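Local coordinates for protein purine nucleoside phosphorylase (Thermus thermophilus, PDB 1ODK) that probably cleaves purine nucleosides with inorganic phosphate, releasing the free purine base and a pentose 1-phosphate, at residues R44-G48 / V60-G64; Y53-V58 / L229-L233; A106-P111 / A126-D130. All coordinates share one frame; numbering follows the deposited sequence.

Contact 1: residues R44-G48 / V60-G64; sequences RGLWG and VQTTG
Q61 and T62, where strand 56-61 runs out into a loop, catch the carbonyls of L46 and W47 just before strand 48-53 begins; G48 and Q61 form an antiparallel non-hydrogen-bonded pair. From CB, the Q61 chain leaves with CG anti to the backbone N (chi1 176°), among V17 and L19 of strand 16-20 and V73 and L77 of helix 67-79. A bend at chi2 then swings CD back over the pair, 4.0 Å from G48 CA. OE1 lies 3.4 Å from G48 CA, on the side where a glycine carries no side chain, and is hydrogen-bonded to the hydroxyl of Y40. NE2 uses both of its N-H groups: one goes to L46 O (3.0 Å), coming from above that carbonyl's plane rather than along a lone pair, the other to T62 O (2.9 Å), in plane and nearly straight at 170°. Both acceptors lie close to the amide plane, so the flat group is held against rotation. Beside it, W47 O takes two bonds from T62, one from OG1 (2.7 Å), on a lone pair, and one from the backbone N (3.0 Å). An inverse gamma turn centred on L46 is closed by a weak W47 N to G45 O bond; the L46 carbonyl also accepts from N41 ND2, and the leucine side chain packs on M65 of a second subunit. The chemistry implies a buried loop secured by side-chain as well as backbone donors, and the Q61 amide can serve only with NE2 on this side, since OE1 is taken by Y40.

Contact 2: residues Y53-V58 / L229-L233; sequences YKGVPV and LEAVL
Y53 to V56 form the type I' turn of a two-residue beta hairpin, and its outgoing strand 56-58 passes L229-L233 of the C-terminal helix at 122°, with axes 10.3 Å apart at closest approach. This packs the hairpin joining strands 48-53 and 56-61 against helix 214-233, one of the helices flanking the sheet in this alpha/beta fold. Y53 is the centrepiece. With CG anti to the backbone N (chi1 180°), its ring reaches toward the helix and is sandwiched: K54 CG sits over the centre of one face, while L229 CB lies over the opposite face, offset toward the rim, in a CH-pi contact 3.9 Å from the ring centroid. L233 brings CD2 to 3.6 Å from Y53 CD2, and its CG lies 4.0 Å from V56 CG2, the two side chains running antiparallel alongside one another. Farther in, V58 CG1 meets L229 CD2 at 3.9 Å. The polar rim belongs to E230, which also packs on R140 of helix 131-144. Its bent chain presents a carboxylate steeply turned, by 74°, to the Y53 ring. The extended K54 chain brings NZ to the same oxygen as the tyrosine hydroxyl. E230 OE1 thus accepts twice: from Y53 OH at 2.5 Å on its anti lone pair, and from K54 NZ, a salt bridge of 2.7 Å, on the syn side but tilted out of the carboxylate plane.

Contact 3: residues A106-P111 / A126-D130; sequences AQGAVP and APVPD
The P127 ring is set against A109 and P111: its CB, CG and CD lie against the carbonyl oxygen of A109, with CD at 3.2 Å from A109 O, and its CD and CG meet the P111 ring, which crosses it at about a right angle with the two CD atoms 3.7 Å apart. The contact lays an irregular, proline-rich loop alongside strand 108-112 of the mixed sheet in this alpha/beta fold, just before helix 131-144, which D130 N-caps through OD2 to the backbone N of V133. P129 repeats the theme, its ring rim turned to two carbonyls: CD is 3.1 Å from Q107 O and CG 3.5 Å from A106 O. Strand 152-156 pairs with the same strand, and F186 of helix 182-192 touches both P127 and P129. V128 sets its CG1 near Q107 O at 3.8 Å. The Q107 side chain turns away to a third subunit, where OE1 accepts from NH2 of R190 of the third subunit, and NE2 donates to O of P129 of the third subunit. P127 and P129 have no backbone N-H to offer, consistent with the single hydrogen bond across the contact: it runs from A109 N to P127 O, 3.0 Å long and 157° at the hydrogen, while G108 CA sits 3.3 Å from the same P127 O.

Contacts 1 and 3 are buried, whereas contact 2 is partly exposed at the rim of the chain. Contacts 1 and 2 share strand 56-61, one near each end of it, with centres about 19 Å apart; contact 3 reaches the same sheet about 23 Å from either centre, across the chain's middle from contact 1. Chemistry follows place: side-chain amide and hydroxyl donors serve loop carbonyls in contact 1, a charged pair rims an apolar cluster in contact 2, and proline rings against carbonyls dominate contact 3. Contacts 1 and 3 also adjoin different neighbouring subunits of the hexameric assembly, while no other chain of it touches contact 2.

Contact 1: residues R44-G48 / V60-G64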
loop_
_atom_site.group_PDB
_atom_site.type_symbol
_atom_site.label_atom_id
_atom_site.label_comp_id
_atom_site.label_asym_id
_atom_site.label_seq_id
_atom_site.Cartn_x
_atom_site.Cartn_y
_atom_site.Cartn_z
ATOM N N ARG B 44 -6.735 -18.698 30.381
ATOM C CA ARG B 44 -7.317 -17.775 29.405
ATOM C C ARG B 44 -8.533 -18.344 28.680
ATOM O O ARG B 44 -8.924 -17.860 27.614
ATOM C CB ARG B 44 -6.262 -17.328 28.388
ATOM C CG ARG B 44 -5.469 -16.102 28.845
ATOM C CD ARG B 44 -4.362 -15.749 27.866
ATOM N NE ARG B 44 -3.660 -14.518 28.227
ATOM C CZ ARG B 44 -4.152 -13.290 28.069
ATOM N NH1 ARG B 44 -5.362 -13.106 27.551
ATOM N NH2 ARG B 44 -3.428 -12.238 28.427
ATOM N N GLY B 45 -9.140 -19.365 29.272
ATOM C CA GLY B 45 -10.309 -19.976 28.669
ATOM C C GLY B 45 -9.990 -20.763 27.410
ATOM O O GLY B 45 -10.901 -21.197 26.704
ATOM N N LEU B 46 -8.703 -20.944 27.125
ATOM C CA LEU B 46 -8.269 -21.686 25.943
ATOM C C LEU B 46 -8.258 -23.186 26.250
ATOM O O LEU B 46 -7.211 -23.826 26.249
ATOM C CB LEU B 46 -6.869 -21.222 25.526
ATOM C CG LEU B 46 -6.764 -19.742 25.129
ATOM C CD1 LEU B 46 -5.300 -19.347 24.971
ATOM C CD2 LEU B 46 -7.540 -19.501 23.831
ATOM N N TRP B 47 -9.440 -23.737 26.506
ATOM C CA TRP B 47 -9.573 -25.148 26.846
ATOM C C TRP B 47 -8.936 -26.085 25.824
ATOM O O TRP B 47 -9.227 -26.015 24.626
ATOM C CB TRP B 47 -11.051 -25.493 27.034
ATOM C CG TRP B 47 -11.694 -24.759 28.182
ATOM C CD1 TRP B 47 -11.093 -23.874 29.033
ATOM C CD2 TRP B 47 -13.056 -24.864 28.609
ATOM N NE1 TRP B 47 -11.999 -23.420 29.967
ATOM C CE2 TRP B 47 -13.213 -24.013 29.727
ATOM C CE3 TRP B 47 -14.163 -25.594 28.154
ATOM C CZ2 TRP B 47 -14.434 -23.875 30.403
ATOM C CZ3 TRP B 47 -15.380 -25.456 28.824
ATOM C CH2 TRP B 47 -15.502 -24.602 29.937
ATOM N N GLY B 48 -8.052 -26.950 26.317
ATOM C CA GLY B 48 -7.368 -27.909 25.467
ATOM C C GLY B 48 -7.473 -29.290 26.085
ATOM O O GLY B 48 -7.266 -29.456 27.293
ATOM N N VAL B 60 -7.573 -31.601 21.221
ATOM C CA VAL B 60 -8.593 -30.670 20.752
ATOM C C VAL B 60 -8.274 -29.379 21.495
ATOM O O VAL B 60 -8.452 -29.301 22.711
ATOM C CB VAL B 60 -10.011 -31.152 21.136
ATOM C CG1 VAL B 60 -11.056 -30.196 20.579
ATOM C CG2 VAL B 60 -10.241 -32.562 20.614
ATOM N N GLN B 61 -7.801 -28.376 20.760
ATOM C CA GLN B 61 -7.397 -27.108 21.357
ATOM C C GLN B 61 -8.166 -25.878 20.883
ATOM O O GLN B 61 -8.219 -25.587 19.692
ATOM C CB GLN B 61 -5.900 -26.889 21.105
ATOM C CG GLN B 61 -5.352 -25.544 21.594
ATOM C CD GLN B 61 -5.443 -25.390 23.100
ATOM O OE1 GLN B 61 -4.920 -26.214 23.846
ATOM N NE2 GLN B 61 -6.106 -24.327 23.557
ATOM N N THR B 62 -8.737 -25.155 21.839
ATOM C CA THR B 62 -9.492 -23.934 21.567
ATOM C C THR B 62 -8.534 -22.877 21.020
ATOM O O THR B 62 -7.443 -22.698 21.558
ATOM C CB THR B 62 -10.115 -23.389 22.867
ATOM O OG1 THR B 62 -10.998 -24.369 23.420
ATOM C CG2 THR B 62 -10.870 -22.095 22.604
ATOM N N THR B 63 -8.937 -22.173 19.963
ATOM C CA THR B 63 -8.081 -21.134 19.381
ATOM C C THR B 63 -8.552 -19.712 19.698
ATOM O O THR B 63 -7.769 -18.766 19.636
ATOM C CB THR B 63 -8.039 -21.210 17.847
ATOM O OG1 THR B 63 -9.336 -20.886 17.334
ATOM C CG2 THR B 63 -7.635 -22.603 17.370
ATOM N N GLY B 64 -9.828 -19.561 20.032
ATOM C CA GLY B 64 -10.362 -18.232 20.271
ATOM C C GLY B 64 -10.769 -17.719 18.895
ATOM O O GLY B 64 -10.682 -18.465 17.917
#

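Contact 2: residues Y53-V58 / L229-L233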
loop_
_atom_site.group_PDB
_atom_site.type_symbol
_atom_site.label_atom_id
_atom_site.label_comp_id
_atom_site.label_asym_id
_atom_site.label_seq_id
_atom_site.Cartn_x
_atom_site.Cartn_y
_atom_site.Cartn_z
ATOM N N TYR B 53 -8.564 -41.499 19.944
ATOM C CA TYR B 53 -9.620 -41.680 18.960
ATOM C C TYR B 53 -9.261 -42.910 18.144
ATOM O O TYR B 53 -8.286 -42.898 17.394
ATOM C CB TYR B 53 -9.724 -40.465 18.035
ATOM C CG TYR B 53 -10.807 -40.618 16.992
ATOM C CD1 TYR B 53 -12.152 -40.609 17.355
ATOM C CD2 TYR B 53 -10.486 -40.808 15.647
ATOM C CE1 TYR B 53 -13.157 -40.787 16.408
ATOM C CE2 TYR B 53 -11.485 -40.987 14.686
ATOM C CZ TYR B 53 -12.814 -40.975 15.075
ATOM O OH TYR B 53 -13.802 -41.144 14.139
ATOM N N LYS B 54 -10.048 -43.970 18.288
ATOM C CA LYS B 54 -9.783 -45.211 17.578
ATOM C C LYS B 54 -8.339 -45.650 17.809
ATOM O O LYS B 54 -7.634 -46.074 16.884
ATOM C CB LYS B 54 -10.084 -45.044 16.084
ATOM C CG LYS B 54 -11.564 -44.791 15.823
ATOM C CD LYS B 54 -11.895 -44.742 14.341
ATOM C CE LYS B 54 -13.395 -44.622 14.121
ATOM N NZ LYS B 54 -13.753 -44.591 12.670
ATOM N N GLY B 55 -7.913 -45.518 19.065
ATOM C CA GLY B 55 -6.577 -45.910 19.476
ATOM C C GLY B 55 -5.447 -44.944 19.188
ATOM O O GLY B 55 -4.298 -45.213 19.545
ATOM N N VAL B 56 -5.758 -43.816 18.554
ATOM C CA VAL B 56 -4.732 -42.837 18.212
ATOM C C VAL B 56 -4.870 -41.567 19.042
ATOM O O VAL B 56 -5.961 -41.021 19.169
ATOM C CB VAL B 56 -4.814 -42.458 16.715
ATOM C CG1 VAL B 56 -3.720 -41.455 16.367
ATOM C CG2 VAL B 56 -4.693 -43.717 15.853
ATOM N N PRO B 57 -3.759 -41.080 19.615
ATOM C CA PRO B 57 -3.838 -39.858 20.423
ATOM C C PRO B 57 -4.293 -38.659 19.585
ATOM O O PRO B 57 -3.809 -38.443 18.474
ATOM C CB PRO B 57 -2.413 -39.693 20.945
ATOM C CG PRO B 57 -1.894 -41.120 21.001
ATOM C CD PRO B 57 -2.416 -41.684 19.697
ATOM N N VAL B 58 -5.238 -37.898 20.121
ATOM C CA VAL B 58 -5.756 -36.711 19.445
ATOM C C VAL B 58 -6.029 -35.612 20.472
ATOM O O VAL B 58 -6.616 -35.865 21.526
ATOM C CB VAL B 58 -7.071 -37.022 18.680
ATOM C CG1 VAL B 58 -7.697 -35.731 18.164
ATOM C CG2 VAL B 58 -6.781 -37.967 17.510
ATOM N N LEU B 229 -11.621 -35.818 12.277
ATOM C CA LEU B 229 -11.012 -36.887 13.070
ATOM C C LEU B 229 -10.551 -38.017 12.160
ATOM O O LEU B 229 -9.429 -38.512 12.283
ATOM C CB LEU B 229 -12.012 -37.412 14.112
ATOM C CG LEU B 229 -12.270 -36.463 15.291
ATOM C CD1 LEU B 229 -13.482 -36.920 16.077
ATOM C CD2 LEU B 229 -11.039 -36.413 16.185
ATOM N N GLU B 230 -11.423 -38.418 11.243
ATOM C CA GLU B 230 -11.095 -39.476 10.299
ATOM C C GLU B 230 -9.899 -39.079 9.438
ATOM O O GLU B 230 -9.019 -39.897 9.152
ATOM C CB GLU B 230 -12.303 -39.766 9.408
ATOM C CG GLU B 230 -13.433 -40.457 10.141
ATOM C CD GLU B 230 -13.023 -41.825 10.649
ATOM O OE1 GLU B 230 -13.109 -42.068 11.869
ATOM O OE2 GLU B 230 -12.607 -42.660 9.819
ATOM N N ALA B 231 -9.866 -37.814 9.038
ATOM C CA ALA B 231 -8.790 -37.297 8.202
ATOM C C ALA B 231 -7.416 -37.282 8.875
ATOM O O ALA B 231 -6.422 -37.686 8.264
ATOM C CB ALA B 231 -9.147 -35.885 7.715
ATOM N N VAL B 232 -7.345 -36.819 10.123
ATOM C CA VAL B 232 -6.051 -36.754 10.801
ATOM C C VAL B 232 -5.432 -38.120 11.033
ATOM O O VAL B 232 -4.217 -38.234 11.195
ATOM C CB VAL B 232 -6.123 -35.999 12.160
ATOM C CG1 VAL B 232 -6.491 -34.546 11.917
ATOM C CG2 VAL B 232 -7.117 -36.662 13.095
ATOM N N LEU B 233 -6.261 -39.156 11.050
ATOM C CA LEU B 233 -5.752 -40.507 11.234
ATOM C C LEU B 233 -5.151 -41.007 9.920
ATOM O O LEU B 233 -4.334 -41.924 9.912
ATOM C CB LEU B 233 -6.874 -41.443 11.698
ATOM C CG LEU B 233 -6.959 -41.705 13.210
ATOM C CD1 LEU B 233 -7.024 -40.396 13.976
ATOM C CD2 LEU B 233 -8.176 -42.569 13.502
#

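Contact 3: residues A106-P111 / A126-D130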
loop_
_atom_site.group_PDB
_atom_site.type_symbol
_atom_site.label_atom_id
_atom_site.label_comp_id
_atom_site.label_asym_id
_atom_site.label_seq_id
_atom_site.Cartn_x
_atom_site.Cartn_y
_atom_site.Cartn_z
ATOM N N ALA B 106 -11.486 -26.226 3.009
ATOM C CA ALA B 106 -10.717 -25.073 2.560
ATOM C C ALA B 106 -9.508 -25.390 1.696
ATOM O O ALA B 106 -8.500 -25.902 2.180
ATOM C CB ALA B 106 -10.291 -24.232 3.767
ATOM N N GLN B 107 -9.611 -25.060 0.413
ATOM C CA GLN B 107 -8.515 -25.294 -0.520
ATOM C C GLN B 107 -7.467 -24.201 -0.335
ATOM O O GLN B 107 -6.280 -24.392 -0.619
ATOM C CB GLN B 107 -9.045 -25.285 -1.959
ATOM C CG GLN B 107 -7.956 -25.201 -3.017
ATOM C CD GLN B 107 -8.515 -25.158 -4.428
ATOM O OE1 GLN B 107 -9.585 -24.595 -4.666
ATOM N NE2 GLN B 107 -7.786 -25.746 -5.375
ATOM N N GLY B 108 -7.918 -23.053 0.156
ATOM C CA GLY B 108 -7.025 -21.934 0.393
ATOM C C GLY B 108 -7.780 -20.868 1.162
ATOM O O GLY B 108 -8.994 -20.971 1.332
ATOM N N ALA B 109 -7.074 -19.845 1.631
ATOM C CA ALA B 109 -7.723 -18.775 2.378
ATOM C C ALA B 109 -7.219 -17.400 1.955
ATOM O O ALA B 109 -6.033 -17.112 2.070
ATOM C CB ALA B 109 -7.496 -18.971 3.873
ATOM N N VAL B 110 -8.119 -16.561 1.450
ATOM C CA VAL B 110 -7.739 -15.208 1.048
ATOM C C VAL B 110 -7.329 -14.506 2.340
ATOM O O VAL B 110 -8.105 -14.444 3.290
ATOM C CB VAL B 110 -8.923 -14.467 0.382
ATOM C CG1 VAL B 110 -8.564 -13.010 0.125
ATOM C CG2 VAL B 110 -9.274 -15.152 -0.932
ATOM N N PRO B 111 -6.095 -13.982 2.396
ATOM C CA PRO B 111 -5.632 -13.306 3.610
ATOM C C PRO B 111 -6.063 -11.850 3.773
ATOM O O PRO B 111 -5.333 -10.933 3.400
ATOM C CB PRO B 111 -4.122 -13.463 3.522
ATOM C CG PRO B 111 -3.874 -13.291 2.050
ATOM C CD PRO B 111 -5.017 -14.063 1.388
ATOM N N ALA B 126 -0.289 -16.792 -0.803
ATOM C CA ALA B 126 -1.441 -17.637 -1.096
ATOM C C ALA B 126 -1.536 -18.685 0.008
ATOM O O ALA B 126 -0.975 -19.767 -0.108
ATOM C CB ALA B 126 -1.270 -18.312 -2.457
ATOM N N PRO B 127 -2.231 -18.359 1.112
ATOM C CA PRO B 127 -2.371 -19.308 2.222
ATOM C C PRO B 127 -3.081 -20.574 1.767
ATOM O O PRO B 127 -4.215 -20.508 1.301
ATOM C CB PRO B 127 -3.207 -18.535 3.247
ATOM C CG PRO B 127 -2.883 -17.078 2.937
ATOM C CD PRO B 127 -2.876 -17.074 1.424
ATOM N N VAL B 128 -2.406 -21.713 1.894
ATOM C CA VAL B 128 -2.978 -23.000 1.514
ATOM C C VAL B 128 -2.663 -24.060 2.567
ATOM O O VAL B 128 -1.654 -23.987 3.263
ATOM C CB VAL B 128 -2.447 -23.493 0.137
ATOM C CG1 VAL B 128 -2.981 -22.604 -0.978
ATOM C CG2 VAL B 128 -0.926 -23.502 0.130
ATOM N N PRO B 129 -3.541 -25.056 2.706
ATOM C CA PRO B 129 -3.325 -26.123 3.688
ATOM C C PRO B 129 -2.209 -27.053 3.219
ATOM O O PRO B 129 -1.685 -26.901 2.111
ATOM C CB PRO B 129 -4.675 -26.831 3.717
ATOM C CG PRO B 129 -5.129 -26.709 2.274
ATOM C CD PRO B 129 -4.803 -25.255 1.972
ATOM N N ASP B 130 -1.825 -27.996 4.071
ATOM C CA ASP B 130 -0.817 -28.971 3.679
ATOM C C ASP B 130 -1.530 -29.784 2.595
ATOM O O ASP B 130 -2.700 -30.127 2.749
ATOM C CB ASP B 130 -0.467 -29.881 4.852
ATOM C CG ASP B 130 0.346 -31.072 4.420
ATOM O OD1 ASP B 130 1.528 -30.885 4.060
ATOM O OD2 ASP B 130 -0.207 -32.190 4.422
#